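FACT complex subunit SPT16 (Ashbya gossypii, PDB 6A8M) probably reorganises nucleosomes as a subunit of the FACT histone chaperone in transcription, replication and repair, this chain being its N-terminal, aminopeptidase-like region. Local coordinates at residues M196-V207 / L281-C291; Y298-F306 / Y413-V421. All blocks are in the same frame, centred on the assembly; numbering follows the deposited sequence.

How the contacts relate
Contact 1 closes along the chain before contact 2 opens, and their centres lie about 13 Å apart in the peptidase-like M24 part of the N-terminal region. Strands 285-295 and 298-308 follow one another and pair antiparallel in one sheet. Contact 1 covers the first of them with helix 179-208, and contact 2 joins the second to strand 412-424 of a neighbouring antiparallel sheet. Ile287 O and Phe306 N, 2.8 Å apart, probably form one of the hydrogen bonds between the two contacts; Ser290 OG and Ser303 OG, at 2.7 Å, probably form another. The helix thus packs on the sheet at its first strand, while the second carries the connection to strand 412-424, tying both contacts into one buried core.

Contact 1 (M196-V207 / L281-C291); sequences MNLLSDELVRAV and LDGNGCILASC
The carbonyl oxygen of Ala289, whose backbone pairs with Arg304 on the next strand, has the methyl CE of Met196 3.6 Å away. Bends at chi2 and chi3 (55° and 75°) fold the Met196 chain back, bringing this methyl down onto the strand backbone while SD lies beside the Ala289 methyl. Leu199 closes on that same methyl from the helix: its CD2 stands only 3.4 Å from Ala289 CB, tighter than ordinary van der Waals contact, with CD1 a little further off. One turn on, Leu203 splits its two methyls. Leu203 CD2 meets Ile287 CG2 at 3.8 Å, the two side chains reaching tip to tip, and Leu203 CD1 touches Leu281 CD1 at 3.7 Å. The other branch of Leu281, CD2, rests on Ala206 CB at 3.6 Å. At the far end Val207 sets both methyls against the CA of Gly283, centre of an inverse gamma turn, where the lack of a side chain permits this close approach. The apolar face of helix 196-207 therefore runs roughly antiparallel to strand 285-291, axes 9.2 Å apart with 149° between their directions, the helix-on-curved-sheet packing of the pita-bread fold of the M24 family.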
loop_
_atom_site.group_PDB
_atom_site.type_symbol
_atom_site.label_atom_id
_atom_site.label_comp_id
_atom_site.label_asym_id
_atom_site.label_seq_id
_atom_site.Cartn_x
_atom_site.Cartn_y
_atom_site.Cartn_z
ATOM N N MET A 196 11.594 -2.417 12.958
ATOM C CA MET A 196 11.617 -3.808 13.418
ATOM C C MET A 196 12.780 -4.040 14.381
ATOM O O MET A 196 12.633 -4.752 15.390
ATOM C CB MET A 196 11.682 -4.776 12.226
ATOM C CG MET A 196 11.592 -6.261 12.630
ATOM S SD MET A 196 10.125 -6.684 13.612
ATOM C CE MET A 196 8.860 -6.656 12.351
ATOM N N ASN A 197 13.941 -3.434 14.102
ATOM C CA ASN A 197 15.059 -3.526 15.038
ATOM C C ASN A 197 14.685 -2.963 16.403
ATOM O O ASN A 197 15.000 -3.564 17.438
ATOM C CB ASN A 197 16.288 -2.798 14.507
ATOM C CG ASN A 197 17.438 -2.844 15.508
ATOM O OD1 ASN A 197 17.973 -3.915 15.779
ATOM N ND2 ASN A 197 17.773 -1.700 16.111
ATOM N N LEU A 198 14.048 -1.784 16.424
ATOM C CA LEU A 198 13.636 -1.177 17.688
ATOM C C LEU A 198 12.642 -2.067 18.397
ATOM O O LEU A 198 12.687 -2.215 19.623
ATOM C CB LEU A 198 12.986 0.182 17.452
ATOM C CG LEU A 198 13.826 1.407 17.164
ATOM C CD1 LEU A 198 12.869 2.558 16.941
ATOM C CD2 LEU A 198 14.782 1.703 18.322
ATOM N N LEU A 199 11.729 -2.655 17.626
ATOM C CA LEU A 199 10.731 -3.543 18.188
ATOM C C LEU A 199 11.391 -4.741 18.847
ATOM O O LEU A 199 11.030 -5.126 19.961
ATOM C CB LEU A 199 9.774 -3.999 17.095
ATOM C CG LEU A 199 8.524 -4.715 17.576
ATOM C CD1 LEU A 199 7.433 -4.487 16.536
ATOM C CD2 LEU A 199 8.776 -6.211 17.765
ATOM N N SER A 200 12.332 -5.372 18.151
ATOM C CA SER A 200 12.988 -6.536 18.738
ATOM C C SER A 200 13.664 -6.171 20.058
ATOM O O SER A 200 13.528 -6.890 21.050
ATOM C CB SER A 200 14.000 -7.129 17.761
ATOM O OG SER A 200 14.726 -8.185 18.390
ATOM N N ASP A 201 14.400 -5.052 20.091
ATOM C CA ASP A 201 15.104 -4.660 21.312
ATOM C C ASP A 201 14.141 -4.451 22.470
ATOM O O ASP A 201 14.431 -4.852 23.606
ATOM C CB ASP A 201 15.915 -3.385 21.082
ATOM C CG ASP A 201 17.156 -3.629 20.269
ATOM O OD1 ASP A 201 17.450 -4.812 19.980
ATOM O OD2 ASP A 201 17.835 -2.641 19.913
ATOM N N GLU A 202 13.000 -3.807 22.208
ATOM C CA GLU A 202 12.008 -3.568 23.254
ATOM C C GLU A 202 11.351 -4.868 23.701
ATOM O O GLU A 202 11.106 -5.075 24.898
ATOM C CB GLU A 202 10.944 -2.594 22.759
ATOM C CG GLU A 202 11.346 -1.139 22.801
ATOM C CD GLU A 202 10.267 -0.263 23.431
ATOM O OE1 GLU A 202 9.410 -0.803 24.174
ATOM O OE2 GLU A 202 10.280 0.968 23.184
ATOM N N LEU A 203 11.032 -5.736 22.748
ATOM C CA LEU A 203 10.457 -7.030 23.080
ATOM C C LEU A 203 11.382 -7.822 23.995
ATOM O O LEU A 203 10.979 -8.278 25.073
ATOM C CB LEU A 203 10.184 -7.792 21.784
ATOM C CG LEU A 203 9.723 -9.230 21.939
ATOM C CD1 LEU A 203 8.432 -9.252 22.734
ATOM C CD2 LEU A 203 9.522 -9.836 20.563
ATOM N N VAL A 204 12.637 -7.990 23.583
ATOM C CA VAL A 204 13.573 -8.806 24.350
ATOM C C VAL A 204 13.731 -8.250 25.755
ATOM O O VAL A 204 13.815 -9.007 26.732
ATOM C CB VAL A 204 14.920 -8.901 23.608
ATOM C CG1 VAL A 204 16.034 -9.395 24.536
ATOM C CG2 VAL A 204 14.769 -9.827 22.445
ATOM N N ARG A 205 13.745 -6.924 25.890
ATOM C CA ARG A 205 13.881 -6.334 27.222
ATOM C C ARG A 205 12.658 -6.640 28.077
ATOM O O ARG A 205 12.789 -7.066 29.230
ATOM C CB ARG A 205 14.108 -4.826 27.113
ATOM N N ALA A 206 11.457 -6.458 27.516
ATOM C CA ALA A 206 10.234 -6.740 28.266
ATOM C C ALA A 206 10.166 -8.200 28.701
ATOM O O ALA A 206 9.700 -8.503 29.807
ATOM C CB ALA A 206 9.009 -6.368 27.430
ATOM N N VAL A 207 10.615 -9.121 27.848
ATOM C CA VAL A 207 10.601 -10.538 28.205
ATOM C C VAL A 207 11.631 -10.811 29.287
ATOM O O VAL A 207 11.341 -11.449 30.309
ATOM C CB VAL A 207 10.863 -11.406 26.963
ATOM C CG1 VAL A 207 11.034 -12.856 27.370
ATOM C CG2 VAL A 207 9.746 -11.252 25.954
ATOM N N LEU A 281 1.798 -9.916 27.367
ATOM C CA LEU A 281 2.948 -10.395 26.614
ATOM C C LEU A 281 3.380 -11.754 27.160
ATOM O O LEU A 281 3.653 -11.894 28.355
ATOM C CB LEU A 281 4.084 -9.379 26.723
ATOM C CG LEU A 281 5.461 -9.732 26.167
ATOM C CD1 LEU A 281 5.373 -10.015 24.698
ATOM C CD2 LEU A 281 6.400 -8.564 26.419
ATOM N N ASP A 282 3.394 -12.764 26.298
ATOM C CA ASP A 282 3.750 -14.120 26.703
ATOM C C ASP A 282 5.183 -14.374 26.269
ATOM O O ASP A 282 5.450 -14.611 25.089
ATOM C CB ASP A 282 2.792 -15.146 26.110
ATOM C CG ASP A 282 3.169 -16.562 26.503
ATOM O OD1 ASP A 282 3.469 -16.765 27.687
ATOM O OD2 ASP A 282 3.188 -17.455 25.635
ATOM N N GLY A 283 6.104 -14.329 27.229
ATOM C CA GLY A 283 7.525 -14.443 26.936
ATOM C C GLY A 283 8.008 -15.871 26.802
ATOM O O GLY A 283 8.931 -16.287 27.500
ATOM N N ASN A 284 7.391 -16.628 25.902
ATOM C CA ASN A 284 7.744 -18.016 25.651
ATOM C C ASN A 284 7.311 -18.371 24.242
ATOM O O ASN A 284 6.353 -17.799 23.721
ATOM C CB ASN A 284 7.065 -18.970 26.631
ATOM C CG ASN A 284 7.986 -19.414 27.722
ATOM O OD1 ASN A 284 8.964 -20.132 27.475
ATOM N ND2 ASN A 284 7.692 -18.989 28.946
ATOM N N GLY A 285 8.006 -19.336 23.646
ATOM C CA GLY A 285 7.564 -19.868 22.360
ATOM C C GLY A 285 7.680 -18.843 21.246
ATOM O O GLY A 285 8.713 -18.187 21.092
ATOM N N CYS A 286 6.617 -18.692 20.446
ATOM C CA CYS A 286 6.643 -17.802 19.287
ATOM C C CYS A 286 5.958 -16.462 19.572
ATOM O O CYS A 286 4.878 -16.407 20.176
ATOM C CB CYS A 286 5.983 -18.471 18.074
ATOM S SG CYS A 286 6.798 -20.000 17.559
ATOM N N ILE A 287 6.602 -15.378 19.132
ATOM C CA ILE A 287 6.043 -14.032 19.211
ATOM C C ILE A 287 6.098 -13.409 17.822
ATOM O O ILE A 287 7.163 -13.390 17.188
ATOM C CB ILE A 287 6.799 -13.166 20.229
ATOM C CG1 ILE A 287 6.747 -13.853 21.599
ATOM C CG2 ILE A 287 6.232 -11.734 20.251
ATOM C CD1 ILE A 287 7.592 -13.183 22.649
ATOM N N LEU A 288 4.956 -12.921 17.343
ATOM C CA LEU A 288 4.845 -12.359 16.005
ATOM C C LEU A 288 4.907 -10.841 16.062
ATOM O O LEU A 288 4.248 -10.207 16.899
ATOM C CB LEU A 288 3.534 -12.775 15.340
ATOM C CG LEU A 288 3.210 -14.275 15.325
ATOM C CD1 LEU A 288 1.961 -14.490 14.478
ATOM C CD2 LEU A 288 4.359 -15.122 14.817
ATOM N N ALA A 289 5.662 -10.257 15.140
ATOM C CA ALA A 289 5.742 -8.809 15.046
ATOM C C ALA A 289 5.657 -8.380 13.593
ATOM O O ALA A 289 6.189 -9.059 12.708
ATOM C CB ALA A 289 7.044 -8.297 15.663
ATOM N N SER A 290 4.964 -7.265 13.352
ATOM C CA SER A 290 4.818 -6.722 12.003
ATOM C C SER A 290 4.887 -5.206 12.061
ATOM O O SER A 290 4.214 -4.583 12.885
ATOM C CB SER A 290 3.477 -7.102 11.353
ATOM O OG SER A 290 3.292 -8.497 11.227
ATOM N N CYS A 291 5.628 -4.609 11.142
ATOM C CA CYS A 291 5.478 -3.177 11.038
ATOM C C CYS A 291 5.714 -2.782 9.596
ATOM O O CYS A 291 6.336 -3.512 8.818
ATOM C CB CYS A 291 6.395 -2.428 12.007
ATOM S SG CYS A 291 8.114 -2.588 11.676
#

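Contact 2 (Y298-F306 / Y413-V421); sequences YCSNISRTF and YALQLADTV
Ser303 O takes two donors from opposite faces of its carbonyl plane: Ala418 N at 2.9 Å, across the strands, and NH1 of Arg304, the next residue along its own strand. The arginine manages this by bending. Its CG lies beside the backbone N, and a second turn at chi2 (-69°) folds the chain back toward strand 413-421, although its CB points away from it. The guanidinium then offers its edge to Asp419. Arg304 NH2 binds Asp419 OD1 on its syn lone pair at 2.9 Å, almost in the guanidinium plane, and NH1 makes only a weak bond to OD2; the carboxylate is turned 61° out of the guanidinium plane. Ile302 CD1 covers one face of the Arg304 guanidinium, 3.5 Å above its centre, while Leu417 CD1 approaches obliquely. Tyr434 O also receives NH2, and Thr432 and Lys436 hold the aspartate oxygens, so the charges sit in a buried polar cluster. Ser303 and Ala418 form the single antiparallel bridge, a hydrogen-bonded pair, by which the two sheets of the pita-bread fold meet here. Ser303 CB and Ala418 CB press together at 3.4 Å, tighter than usual. Beyond the bridge the strands splay, and threonine hydroxyls span the gap at both ends. Thr420 OG1 gives its proton to Asn301 O at 2.7 Å, in the carbonyl plane on a lone pair; Thr305 OG1 does likewise to Gln416 O at 2.7 Å, tilted from the plane. In both threonines OG1 lies anti to the carbonyl carbon, which turns the hydroxyl to the facing strand. Putting a leucine at Arg304 would probably leave Asp419 without its charged mate on this strand and Ser303 O with one donor fewer. Thr305 CG2, meanwhile, touches Leu415 CD2 at 4.0 Å.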
loop_
_atom_site.group_PDB
_atom_site.type_symbol
_atom_site.label_atom_id
_atom_site.label_comp_id
_atom_site.label_asym_id
_atom_site.label_seq_id
_atom_site.Cartn_x
_atom_site.Cartn_y
_atom_site.Cartn_z
ATOM N N TYR A 298 4.826 5.755 -0.239
ATOM C CA TYR A 298 5.112 4.400 -0.721
ATOM C C TYR A 298 5.271 3.445 0.462
ATOM O O TYR A 298 6.158 3.633 1.293
ATOM C CB TYR A 298 6.350 4.417 -1.641
ATOM C CG TYR A 298 5.926 5.022 -2.941
ATOM C CD1 TYR A 298 5.985 6.412 -3.139
ATOM C CD2 TYR A 298 5.389 4.238 -3.944
ATOM C CE1 TYR A 298 5.499 6.970 -4.320
ATOM C CE2 TYR A 298 4.949 4.798 -5.146
ATOM C CZ TYR A 298 4.989 6.153 -5.304
ATOM O OH TYR A 298 4.484 6.682 -6.466
ATOM N N CYS A 299 4.408 2.418 0.517
ATOM C CA CYS A 299 4.352 1.458 1.616
ATOM C C CYS A 299 5.382 0.344 1.489
ATOM O O CYS A 299 5.683 -0.138 0.392
ATOM C CB CYS A 299 2.981 0.803 1.686
ATOM S SG CYS A 299 1.634 1.964 1.960
ATOM N N SER A 300 5.863 -0.108 2.649
ATOM C CA SER A 300 6.661 -1.320 2.800
ATOM C C SER A 300 6.121 -2.092 4.001
ATOM O O SER A 300 5.289 -1.597 4.776
ATOM C CB SER A 300 8.159 -1.016 2.976
ATOM O OG SER A 300 8.369 -0.209 4.128
ATOM N N ASN A 301 6.589 -3.329 4.142
ATOM C CA ASN A 301 6.078 -4.223 5.175
ATOM C C ASN A 301 7.190 -5.178 5.566
ATOM O O ASN A 301 7.966 -5.604 4.707
ATOM C CB ASN A 301 4.858 -5.030 4.690
ATOM C CG ASN A 301 4.190 -5.766 5.816
ATOM O OD1 ASN A 301 3.874 -5.150 6.827
ATOM N ND2 ASN A 301 4.019 -7.095 5.677
ATOM N N ILE A 302 7.264 -5.506 6.858
ATOM C CA ILE A 302 8.180 -6.535 7.351
ATOM C C ILE A 302 7.492 -7.241 8.508
ATOM O O ILE A 302 6.860 -6.594 9.345
ATOM C CB ILE A 302 9.543 -5.958 7.793
ATOM C CG1 ILE A 302 10.522 -7.102 8.142
ATOM C CG2 ILE A 302 9.403 -4.920 8.945
ATOM C CD1 ILE A 302 11.979 -6.627 8.390
ATOM N N SER A 303 7.584 -8.569 8.534
ATOM C CA SER A 303 7.065 -9.354 9.651
ATOM C C SER A 303 8.137 -10.341 10.064
ATOM O O SER A 303 8.784 -10.959 9.215
ATOM C CB SER A 303 5.776 -10.123 9.319
ATOM O OG SER A 303 4.688 -9.245 9.100
ATOM N N ARG A 304 8.302 -10.505 11.366
ATOM C CA ARG A 304 9.282 -11.449 11.888
ATOM C C ARG A 304 8.611 -12.279 12.966
ATOM O O ARG A 304 7.629 -11.850 13.596
ATOM C CB ARG A 304 10.516 -10.734 12.476
ATOM C CG ARG A 304 11.309 -9.965 11.427
ATOM C CD ARG A 304 11.973 -10.948 10.483
ATOM N NE ARG A 304 12.880 -10.356 9.495
ATOM C CZ ARG A 304 12.528 -10.138 8.229
ATOM N NH1 ARG A 304 11.272 -10.406 7.830
ATOM N NH2 ARG A 304 13.416 -9.660 7.357
ATOM N N THR A 305 9.160 -13.464 13.189
ATOM C CA THR A 305 8.801 -14.288 14.336
ATOM C C THR A 305 10.007 -14.327 15.267
ATOM O O THR A 305 11.140 -14.548 14.816
ATOM C CB THR A 305 8.425 -15.711 13.899
ATOM O OG1 THR A 305 7.329 -15.666 12.986
ATOM C CG2 THR A 305 8.019 -16.555 15.104
ATOM N N PHE A 306 9.782 -14.073 16.550
ATOM C CA PHE A 306 10.830 -14.193 17.546
ATOM C C PHE A 306 10.541 -15.434 18.384
ATOM O O PHE A 306 9.380 -15.733 18.678
ATOM C CB PHE A 306 10.919 -12.930 18.397
ATOM C CG PHE A 306 11.170 -11.687 17.593
ATOM C CD1 PHE A 306 12.454 -11.356 17.179
ATOM C CD2 PHE A 306 10.120 -10.875 17.213
ATOM C CE1 PHE A 306 12.694 -10.203 16.406
ATOM C CE2 PHE A 306 10.333 -9.746 16.427
ATOM C CZ PHE A 306 11.619 -9.395 16.028
ATOM N N TYR A 413 1.216 -22.008 19.245
ATOM C CA TYR A 413 2.110 -21.063 18.591
ATOM C C TYR A 413 1.642 -20.783 17.170
ATOM O O TYR A 413 0.638 -21.320 16.696
ATOM C CB TYR A 413 3.561 -21.546 18.611
ATOM C CG TYR A 413 3.911 -22.767 17.784
ATOM C CD1 TYR A 413 3.692 -24.055 18.275
ATOM C CD2 TYR A 413 4.548 -22.625 16.550
ATOM C CE1 TYR A 413 4.069 -25.180 17.518
ATOM C CE2 TYR A 413 4.919 -23.728 15.791
ATOM C CZ TYR A 413 4.681 -24.991 16.276
ATOM O OH TYR A 413 5.067 -26.077 15.518
ATOM N N ALA A 414 2.347 -19.867 16.525
ATOM C CA ALA A 414 2.042 -19.446 15.170
ATOM C C ALA A 414 3.347 -18.929 14.604
ATOM O O ALA A 414 4.299 -18.665 15.346
ATOM C CB ALA A 414 0.937 -18.377 15.118
ATOM N N LEU A 415 3.398 -18.822 13.288
ATOM C CA LEU A 415 4.611 -18.391 12.607
ATOM C C LEU A 415 4.239 -17.383 11.544
ATOM O O LEU A 415 3.251 -17.564 10.829
ATOM C CB LEU A 415 5.353 -19.568 11.928
ATOM C CG LEU A 415 5.765 -20.697 12.876
ATOM C CD1 LEU A 415 6.256 -21.911 12.085
ATOM C CD2 LEU A 415 6.848 -20.217 13.847
ATOM N N GLN A 416 5.060 -16.350 11.389
ATOM C CA GLN A 416 4.762 -15.390 10.347
ATOM C C GLN A 416 6.041 -14.696 9.909
ATOM O O GLN A 416 6.840 -14.269 10.740
ATOM C CB GLN A 416 3.722 -14.369 10.825
ATOM C CG GLN A 416 3.319 -13.391 9.755
ATOM C CD GLN A 416 2.101 -12.608 10.153
ATOM O OE1 GLN A 416 2.102 -11.906 11.192
ATOM N NE2 GLN A 416 1.041 -12.744 9.370
ATOM N N LEU A 417 6.209 -14.557 8.596
ATOM C CA LEU A 417 7.380 -13.898 8.041
ATOM C C LEU A 417 6.919 -13.062 6.862
ATOM O O LEU A 417 6.171 -13.566 6.025
ATOM C CB LEU A 417 8.399 -14.946 7.573
ATOM C CG LEU A 417 9.767 -14.467 7.116
ATOM C CD1 LEU A 417 10.535 -13.883 8.308
ATOM C CD2 LEU A 417 10.535 -15.620 6.475
ATOM N N ALA A 418 7.372 -11.809 6.781
ATOM C CA ALA A 418 7.041 -10.975 5.628
ATOM C C ALA A 418 8.231 -10.110 5.249
ATOM O O ALA A 418 8.976 -9.647 6.111
ATOM C CB ALA A 418 5.801 -10.084 5.897
ATOM N N ASP A 419 8.392 -9.880 3.942
ATOM C CA ASP A 419 9.413 -8.982 3.433
ATOM C C ASP A 419 8.875 -8.255 2.214
ATOM O O ASP A 419 7.971 -8.740 1.527
ATOM C CB ASP A 419 10.710 -9.731 3.072
ATOM C CG ASP A 419 11.546 -10.041 4.300
ATOM O OD1 ASP A 419 12.116 -9.096 4.871
ATOM O OD2 ASP A 419 11.614 -11.218 4.703
ATOM N N THR A 420 9.462 -7.092 1.941
ATOM C CA THR A 420 9.123 -6.309 0.757
ATOM C C THR A 420 10.070 -6.684 -0.379
ATOM O O THR A 420 11.291 -6.691 -0.200
ATOM C CB THR A 420 9.206 -4.826 1.096
ATOM O OG1 THR A 420 8.310 -4.577 2.193
ATOM C CG2 THR A 420 8.823 -3.952 -0.090
ATOM N N VAL A 421 9.509 -7.033 -1.530
ATOM C CA VAL A 421 10.288 -7.563 -2.648
ATOM C C VAL A 421 9.975 -6.759 -3.902
ATOM O O VAL A 421 8.806 -6.627 -4.281
ATOM C CB VAL A 421 9.988 -9.054 -2.895
ATOM C CG1 VAL A 421 10.838 -9.575 -4.072
ATOM C CG2 VAL A 421 10.217 -9.892 -1.620
#